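PDB 2QNT: uncharacterized protein Atu1872 from Agrobacterium tumefaciens, which is of unknown function but belongs to the glyoxalase/bleomycin resistance protein/dioxygenase family and may therefore bind a small molecule. Local coordinates for residues A[103-106]-A[112-115]. Numbering follows the deposited sequence.
Sequences ERQA and FRFY
Gln105, just beyond strand 98-104, and Arg113 meet across the beta hairpin of strands 98-104 and 110-115, antiparallel neighbours whose backbone bonds join Glu103 with Val111 and Arg113 with Ile99; between 103-106 and 112-115 the close contact is made by the side chains of Gln105 and Arg113. The hairpin belongs to a four-stranded mixed sheet of the glyoxalase-like fold, and it illustrates how a buried guanidinium shares its N-H groups among several partners, one of them a neutral amide oxygen. The Arg113 guanidinium presents its end, with NH1 at 2.9 Å and NH2 at 3.0 Å from Gln105 OE1, a fork closing on one acceptor. Both nitrogens approach from the same face of the amide, well above its plane, and the two flat groups stand nearly perpendicular, 82° apart. Gln105 reaches this position because its chain bends at chi2 (-62°), turning the amide back toward the end of strand 98-104. Arg113 NE salt-bridges Glu123, NH1 also bonds His100, and NH2 bonds a HEPES molecule, probably from the crystallisation liquor, which may mark a pocket; Thr59 of the second subunit packs on both residues. The amide's other branch helps fix its rotation: Gln105 NE2 donates an almost straight bond (175°) to Glu103 O at 3.1 Å.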
loop_
_atom_site.group_PDB
_atom_site.type_symbol
_atom_site.label_atom_id
_atom_site.label_comp_id
_atom_site.label_asym_id
_atom_site.label_seq_id
_atom_site.Cartn_x
_atom_site.Cartn_y
_atom_site.Cartn_z
ATOM N N GLU A 103 -19.998 9.710 -3.559
ATOM C CA GLU A 103 -20.730 10.271 -2.390
ATOM C C GLU A 103 -19.845 11.209 -1.619
ATOM O O GLU A 103 -18.695 10.901 -1.382
ATOM C CB GLU A 103 -21.128 9.111 -1.424
ATOM C CG GLU A 103 -22.162 8.171 -2.039
ATOM C CD GLU A 103 -22.552 6.950 -1.180
ATOM O OE1 GLU A 103 -21.916 6.640 -0.163
ATOM O OE2 GLU A 103 -23.558 6.296 -1.528
ATOM N N ARG A 104 -20.375 12.340 -1.203
ATOM C CA ARG A 104 -19.697 13.239 -0.324
ATOM C C ARG A 104 -19.487 12.567 1.031
ATOM O O ARG A 104 -20.421 12.101 1.683
ATOM C CB ARG A 104 -20.471 14.542 -0.204
ATOM C CG ARG A 104 -19.674 15.630 0.508
ATOM C CD ARG A 104 -20.343 16.985 0.491
ATOM N NE ARG A 104 -20.737 17.422 -0.849
ATOM C CZ ARG A 104 -19.924 17.926 -1.785
ATOM N NH1 ARG A 104 -18.624 18.083 -1.563
ATOM N NH2 ARG A 104 -20.431 18.285 -2.964
ATOM N N GLN A 105 -18.239 12.564 1.459
ATOM C CA GLN A 105 -17.857 11.990 2.753
ATOM C C GLN A 105 -18.066 12.993 3.885
ATOM O O GLN A 105 -18.337 14.169 3.645
ATOM C CB GLN A 105 -16.399 11.516 2.706
ATOM C CG GLN A 105 -16.136 10.505 1.616
ATOM C CD GLN A 105 -16.931 9.248 1.820
ATOM O OE1 GLN A 105 -16.636 8.491 2.741
ATOM N NE2 GLN A 105 -17.954 9.012 0.981
ATOM N N ALA A 106 -17.915 12.517 5.119
ATOM C CA ALA A 106 -18.157 13.346 6.299
ATOM C C ALA A 106 -17.255 14.581 6.329
ATOM O O ALA A 106 -17.588 15.581 6.945
ATOM C CB ALA A 106 -17.961 12.509 7.581
ATOM N N PHE A 112 -15.589 7.642 -4.483
ATOM C CA PHE A 112 -16.242 6.348 -4.629
ATOM C C PHE A 112 -15.261 5.255 -4.284
ATOM O O PHE A 112 -14.060 5.464 -4.292
ATOM C CB PHE A 112 -16.886 6.157 -6.016
ATOM C CG PHE A 112 -15.951 6.141 -7.205
ATOM C CD1 PHE A 112 -15.730 4.958 -7.912
ATOM C CD2 PHE A 112 -15.416 7.303 -7.702
ATOM C CE1 PHE A 112 -14.956 4.943 -9.065
ATOM C CE2 PHE A 112 -14.646 7.281 -8.866
ATOM C CZ PHE A 112 -14.415 6.096 -9.522
ATOM N N ARG A 113 -15.784 4.081 -3.933
ATOM C CA ARG A 113 -14.946 2.974 -3.459
ATOM C C ARG A 113 -15.430 1.684 -4.118
ATOM O O ARG A 113 -16.626 1.524 -4.401
ATOM C CB ARG A 113 -14.990 2.867 -1.950
ATOM C CG ARG A 113 -14.482 4.127 -1.245
ATOM C CD ARG A 113 -14.305 3.943 0.251
ATOM N NE ARG A 113 -13.815 5.150 0.933
ATOM C CZ ARG A 113 -14.576 5.990 1.623
ATOM N NH1 ARG A 113 -15.895 5.829 1.729
ATOM N NH2 ARG A 113 -14.045 7.027 2.257
ATOM N N PHE A 114 -14.494 0.779 -4.396
ATOM C CA PHE A 114 -14.766 -0.393 -5.200
ATOM C C PHE A 114 -13.676 -1.404 -5.016
ATOM O O PHE A 114 -12.661 -1.139 -4.388
ATOM C CB PHE A 114 -14.924 -0.026 -6.677
ATOM C CG PHE A 114 -13.758 0.719 -7.258
ATOM C CD1 PHE A 114 -12.765 0.050 -7.959
ATOM C CD2 PHE A 114 -13.666 2.086 -7.155
ATOM C CE1 PHE A 114 -11.706 0.726 -8.498
ATOM C CE2 PHE A 114 -12.588 2.761 -7.707
ATOM C CZ PHE A 114 -11.615 2.060 -8.384
ATOM N N TYR A 115 -13.861 -2.573 -5.603
ATOM C CA TYR A 115 -12.874 -3.644 -5.522
ATOM C C TYR A 115 -12.063 -3.755 -6.798
ATOM O O TYR A 115 -12.597 -3.561 -7.898
ATOM C CB TYR A 115 -13.560 -4.989 -5.311
ATOM C CG TYR A 115 -14.315 -5.080 -4.017
ATOM C CD1 TYR A 115 -13.658 -5.109 -2.796
ATOM C CD2 TYR A 115 -15.696 -5.073 -4.006
ATOM C CE1 TYR A 115 -14.374 -5.186 -1.596
ATOM C CE2 TYR A 115 -16.409 -5.133 -2.834
ATOM C CZ TYR A 115 -15.740 -5.190 -1.626
ATOM O OH TYR A 115 -16.452 -5.253 -0.445
#